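PDB 3FHL: putative oxidoreductase from Bacteroides fragilis NCTC 9343, which probably acts as a nucleotide-dependent oxidoreductase of the Gfo/Idh/MocA family, with an NAD-binding Rossmann domain and a C-terminal alpha/beta domain. Local coordinates for residues G174-L179 and R336-A341; E195-D200 and F214-L219. All blocks are in the same frame, centred on the assembly; numbering follows the deposited sequence.

Contact 1: G174-L179 and R336-A341; sequences GLTYNL and RIIEAA
Y177 lays its phenol ring over I338, and this pair is the centre of the contact. The gamma-methyl CG2 of I338 stands 3.7 Å from the ring centroid and only 13° off the ring normal, a CH-pi contact that brings CE2 and CZ of Y177 equally close to the methyl. CG2 of I338 lies anti to its own backbone N, while CG1 (chi1 -72°) lies beside that N and carries the other branch along the ring to CD1, which lies 3.9 Å from CD2 of Y177 and 3.8 Å from the carbonyl O of T176. A branched aliphatic residue suits the place, since both arms can meet the ring while the longer one also reaches the helix backbone. Deeper in, the methyl CG2 of T176 meets CB of A341 at 4.4 Å, a loose touch between two small groups.

At the outer end the chemistry turns polar. One water lies in the plane of the Y177 ring, at its edge, 2.7 Å from OH of Y177, and donates a hydrogen bond to OE2 of E339, also 2.7 Å away. Tyrosine suits this border position, because its ring face packs on a methyl while its hydroxyl reaches water.

In the second shell, OG1 of T176 is hydrogen-bonded to D211, and G174 occupies the N-cap position. Y342 meets the Y177 ring, while S181 and I184 pack on I338. The result is helix-to-helix packing in the C-terminal alpha/beta domain, where helices 175-178 and 328-347 lie together against its large mixed sheet.

Contact 2: E195-D200 and F214-L219; sequences EAVFAD and FIIHLL
F198 and H217, directly opposed on neighbouring strands, set their rings side by side and pointing the same way. They meet rim to rim, CD2 of F198 lying 3.4 Å from CD2 of H217; the planes are 24° apart and neither ring covers the other's face. CG of F198 sits beside its carbonyl carbon (chi1 163°) and CG of H217 beside its N; because the strands are antiparallel, both rings lean the same way along the sheet. Flat side chains suit this face because it meets the second subunit: F198 stacks on F198 of that subunit, and H217 NE2 is hydrogen-bonded to H217 NE2 there, while ND1 binds the O of I229 in its own chain. On the same face D200 sets CB against CG2 of I215 at 3.9 Å and sends its carboxylate to a salt bridge with K228 of the second subunit.

The helix-facing side is apolar and mainly aliphatic. CG2 of V197 lies alongside CD2 of L218 at 4.1 Å, and CB of A199 meets CG1 of I216 at 3.9 Å, where A341 of helix 328-347 packs on both.

Paired bonds link A196 with L219, F198 with H217 and D200 with I215; the shortest runs from N of H217 to O of F198, 2.8 Å. E195 and A196 both face L219, a classic beta bulge in this antiparallel beta hairpin, part of the mixed sheet and of the dimer interface.

Overall arrangement
Both contacts belong to the C-terminal alpha/beta domain, their centres about 10 Å apart, and contact 2 is nested within the chain loop closed by contact 1. They meet where the helices rest on the sheet: T176 packs on F214, I337 on L218 and A341 on A199. Contact 1 joins helix to helix mainly through side chains, with no direct hydrogen bond between its segments, buried on its sheet side and exposed at its outer end. Contact 2 joins strand to strand, largely buried and dominated by backbone hydrogen bonds. Its apolar face, with F214, I216 and L218, receives the helices, while the face with F198, H217 and D200 meets the second subunit.

Contact 1: G174-L179 and R336-A341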
# COMPACT_ATOMS: atom_id res chain seq x y z
N GLY C 174 -4.72 16.49 11.35
CA GLY C 174 -4.91 15.30 10.53
C GLY C 174 -4.04 14.10 10.88
O GLY C 174 -3.16 14.18 11.75
N LEU C 175 -4.28 12.99 10.20
CA LEU C 175 -3.51 11.76 10.38
C LEU C 175 -2.08 11.90 9.88
O LEU C 175 -1.16 11.32 10.44
CB LEU C 175 -4.18 10.59 9.65
CG LEU C 175 -3.91 9.19 10.18
CD1 LEU C 175 -4.25 9.11 11.66
CD2 LEU C 175 -4.71 8.16 9.41
N THR C 176 -1.91 12.66 8.79
CA THR C 176 -0.59 12.91 8.18
C THR C 176 0.36 13.63 9.14
O THR C 176 1.57 13.37 9.14
CB THR C 176 -0.73 13.69 6.87
OG1 THR C 176 -1.65 13.01 6.01
CG2 THR C 176 0.63 13.83 6.13
N TYR C 177 -0.18 14.53 9.94
CA TYR C 177 0.58 15.15 11.03
C TYR C 177 0.75 14.19 12.21
O TYR C 177 1.87 13.92 12.61
CB TYR C 177 -0.06 16.45 11.52
CG TYR C 177 0.43 17.70 10.81
CD1 TYR C 177 -0.38 18.34 9.87
CD2 TYR C 177 1.69 18.24 11.08
CE1 TYR C 177 0.06 19.49 9.20
CE2 TYR C 177 2.14 19.40 10.42
CZ TYR C 177 1.31 20.01 9.48
OH TYR C 177 1.73 21.15 8.82
N ASN C 178 -0.37 13.68 12.74
CA ASN C 178 -0.33 12.88 13.96
C ASN C 178 0.46 11.57 13.87
O ASN C 178 1.29 11.31 14.73
CB ASN C 178 -1.75 12.64 14.48
CG ASN C 178 -2.39 13.90 15.05
OD1 ASN C 178 -1.73 14.71 15.71
ND2 ASN C 178 -3.69 14.06 14.81
N LEU C 179 0.21 10.77 12.84
CA LEU C 179 0.91 9.49 12.70
C LEU C 179 1.99 9.54 11.64
O LEU C 179 2.99 8.84 11.75
CB LEU C 179 -0.06 8.35 12.39
CG LEU C 179 -1.04 7.98 13.51
CD1 LEU C 179 -1.85 6.78 13.10
CD2 LEU C 179 -0.29 7.71 14.81
N ARG C 336 9.03 19.43 6.87
CA ARG C 336 9.23 19.75 5.47
C ARG C 336 8.57 18.68 4.58
O ARG C 336 7.86 19.01 3.62
CB ARG C 336 10.71 19.86 5.14
CG ARG C 336 11.00 20.23 3.70
CD ARG C 336 12.48 20.54 3.52
NE ARG C 336 12.84 20.87 2.14
CZ ARG C 336 14.04 20.66 1.62
NH1 ARG C 336 15.00 20.09 2.35
NH2 ARG C 336 14.28 20.98 0.35
N ILE C 337 8.82 17.40 4.90
CA ILE C 337 8.18 16.28 4.21
C ILE C 337 6.65 16.30 4.35
O ILE C 337 5.94 16.11 3.35
CB ILE C 337 8.75 14.91 4.67
CG1 ILE C 337 10.28 14.88 4.50
CG2 ILE C 337 8.12 13.74 3.89
CD1 ILE C 337 10.74 15.12 3.10
N ILE C 338 6.14 16.56 5.55
CA ILE C 338 4.70 16.67 5.79
C ILE C 338 4.07 17.78 4.93
O ILE C 338 3.03 17.58 4.31
CB ILE C 338 4.38 16.92 7.28
CG1 ILE C 338 4.65 15.65 8.10
CG2 ILE C 338 2.93 17.36 7.47
CD1 ILE C 338 4.44 15.83 9.61
N GLU C 339 4.72 18.94 4.89
CA GLU C 339 4.25 20.05 4.09
C GLU C 339 4.28 19.71 2.60
O GLU C 339 3.35 20.07 1.88
CB GLU C 339 5.04 21.33 4.40
CG GLU C 339 4.67 21.93 5.77
CD GLU C 339 5.54 23.12 6.17
OE1 GLU C 339 6.56 23.40 5.49
OE2 GLU C 339 5.21 23.76 7.19
N ALA C 340 5.31 18.99 2.17
CA ALA C 340 5.40 18.52 0.78
C ALA C 340 4.30 17.52 0.43
O ALA C 340 3.78 17.54 -0.68
CB ALA C 340 6.75 17.95 0.48
N ALA C 341 3.95 16.67 1.38
CA ALA C 341 2.86 15.71 1.23
C ALA C 341 1.50 16.41 1.09
O ALA C 341 0.70 16.07 0.20
CB ALA C 341 2.84 14.72 2.42
O HOH W 1 3.62 22.96 9.28

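Contact 2: E195-D200 and F214-L219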
# COMPACT_ATOMS: atom_id res chain seq x y z
N GLU C 195 14.47 13.00 -2.87
CA GLU C 195 14.47 14.04 -3.90
C GLU C 195 13.08 14.62 -4.14
O GLU C 195 12.93 15.81 -4.41
CB GLU C 195 15.01 13.49 -5.21
CG GLU C 195 16.46 13.08 -5.15
CD GLU C 195 16.91 12.43 -6.44
OE1 GLU C 195 16.24 12.64 -7.47
OE2 GLU C 195 17.94 11.73 -6.43
N ALA C 196 12.06 13.77 -4.03
CA ALA C 196 10.69 14.19 -4.32
C ALA C 196 9.66 13.48 -3.43
O ALA C 196 9.97 12.47 -2.80
CB ALA C 196 10.37 13.98 -5.82
N VAL C 197 8.45 14.02 -3.38
CA VAL C 197 7.37 13.43 -2.58
C VAL C 197 6.08 13.31 -3.40
O VAL C 197 5.66 14.26 -4.05
CB VAL C 197 7.09 14.26 -1.29
CG1 VAL C 197 5.80 13.78 -0.57
CG2 VAL C 197 8.29 14.20 -0.32
N PHE C 198 5.47 12.13 -3.39
CA PHE C 198 4.09 12.00 -3.82
C PHE C 198 3.25 11.66 -2.60
O PHE C 198 3.65 10.86 -1.76
CB PHE C 198 3.93 10.92 -4.91
CG PHE C 198 2.49 10.46 -5.10
CD1 PHE C 198 1.65 11.11 -5.99
CD2 PHE C 198 1.97 9.41 -4.34
CE1 PHE C 198 0.32 10.71 -6.15
CE2 PHE C 198 0.65 9.00 -4.49
CZ PHE C 198 -0.17 9.65 -5.40
N ALA C 199 2.08 12.29 -2.49
CA ALA C 199 1.11 11.90 -1.46
C ALA C 199 -0.31 11.96 -1.96
O ALA C 199 -0.66 12.80 -2.78
CB ALA C 199 1.25 12.78 -0.23
N ASP C 200 -1.15 11.06 -1.44
CA ASP C 200 -2.57 11.14 -1.66
C ASP C 200 -3.23 10.97 -0.31
O ASP C 200 -2.98 10.00 0.41
CB ASP C 200 -3.02 10.04 -2.64
CG ASP C 200 -4.50 10.16 -3.05
OD1 ASP C 200 -5.14 11.20 -2.77
OD2 ASP C 200 -5.01 9.21 -3.68
N PHE C 214 -3.66 8.48 4.57
CA PHE C 214 -2.61 9.01 3.69
C PHE C 214 -1.82 7.87 3.10
O PHE C 214 -1.70 6.80 3.71
CB PHE C 214 -1.70 10.04 4.41
CG PHE C 214 -0.82 9.46 5.50
CD1 PHE C 214 0.34 8.75 5.19
CD2 PHE C 214 -1.13 9.66 6.83
CE1 PHE C 214 1.15 8.22 6.18
CE2 PHE C 214 -0.32 9.15 7.83
CZ PHE C 214 0.82 8.42 7.50
N ILE C 215 -1.33 8.07 1.89
CA ILE C 215 -0.27 7.25 1.34
C ILE C 215 0.81 8.21 0.83
O ILE C 215 0.50 9.18 0.15
CB ILE C 215 -0.75 6.25 0.25
CG1 ILE C 215 0.41 5.35 -0.20
CG2 ILE C 215 -1.44 6.96 -0.94
CD1 ILE C 215 -0.02 4.07 -0.85
N ILE C 216 2.06 7.93 1.18
CA ILE C 216 3.19 8.79 0.83
C ILE C 216 4.30 7.97 0.23
O ILE C 216 4.69 6.93 0.76
CB ILE C 216 3.71 9.57 2.06
CG1 ILE C 216 2.61 10.49 2.61
CG2 ILE C 216 4.99 10.35 1.71
CD1 ILE C 216 2.87 11.05 4.01
N HIS C 217 4.83 8.44 -0.89
CA HIS C 217 6.04 7.87 -1.45
C HIS C 217 7.15 8.88 -1.32
O HIS C 217 7.01 10.02 -1.77
CB HIS C 217 5.83 7.49 -2.91
CG HIS C 217 4.80 6.42 -3.09
ND1 HIS C 217 4.99 5.15 -2.60
CD2 HIS C 217 3.57 6.44 -3.63
CE1 HIS C 217 3.92 4.42 -2.86
NE2 HIS C 217 3.04 5.18 -3.49
N LEU C 218 8.25 8.46 -0.70
CA LEU C 218 9.45 9.28 -0.59
C LEU C 218 10.36 8.78 -1.69
O LEU C 218 10.85 7.65 -1.65
CB LEU C 218 10.10 9.15 0.80
CG LEU C 218 9.23 9.41 2.02
CD1 LEU C 218 10.10 9.34 3.27
CD2 LEU C 218 8.59 10.77 1.92
N LEU C 219 10.55 9.63 -2.70
CA LEU C 219 11.16 9.21 -3.95
C LEU C 219 12.64 9.54 -3.92
O LEU C 219 13.02 10.68 -3.69
CB LEU C 219 10.45 9.89 -5.14
CG LEU C 219 8.91 9.77 -5.16
CD1 LEU C 219 8.24 10.82 -6.04
CD2 LEU C 219 8.47 8.38 -5.55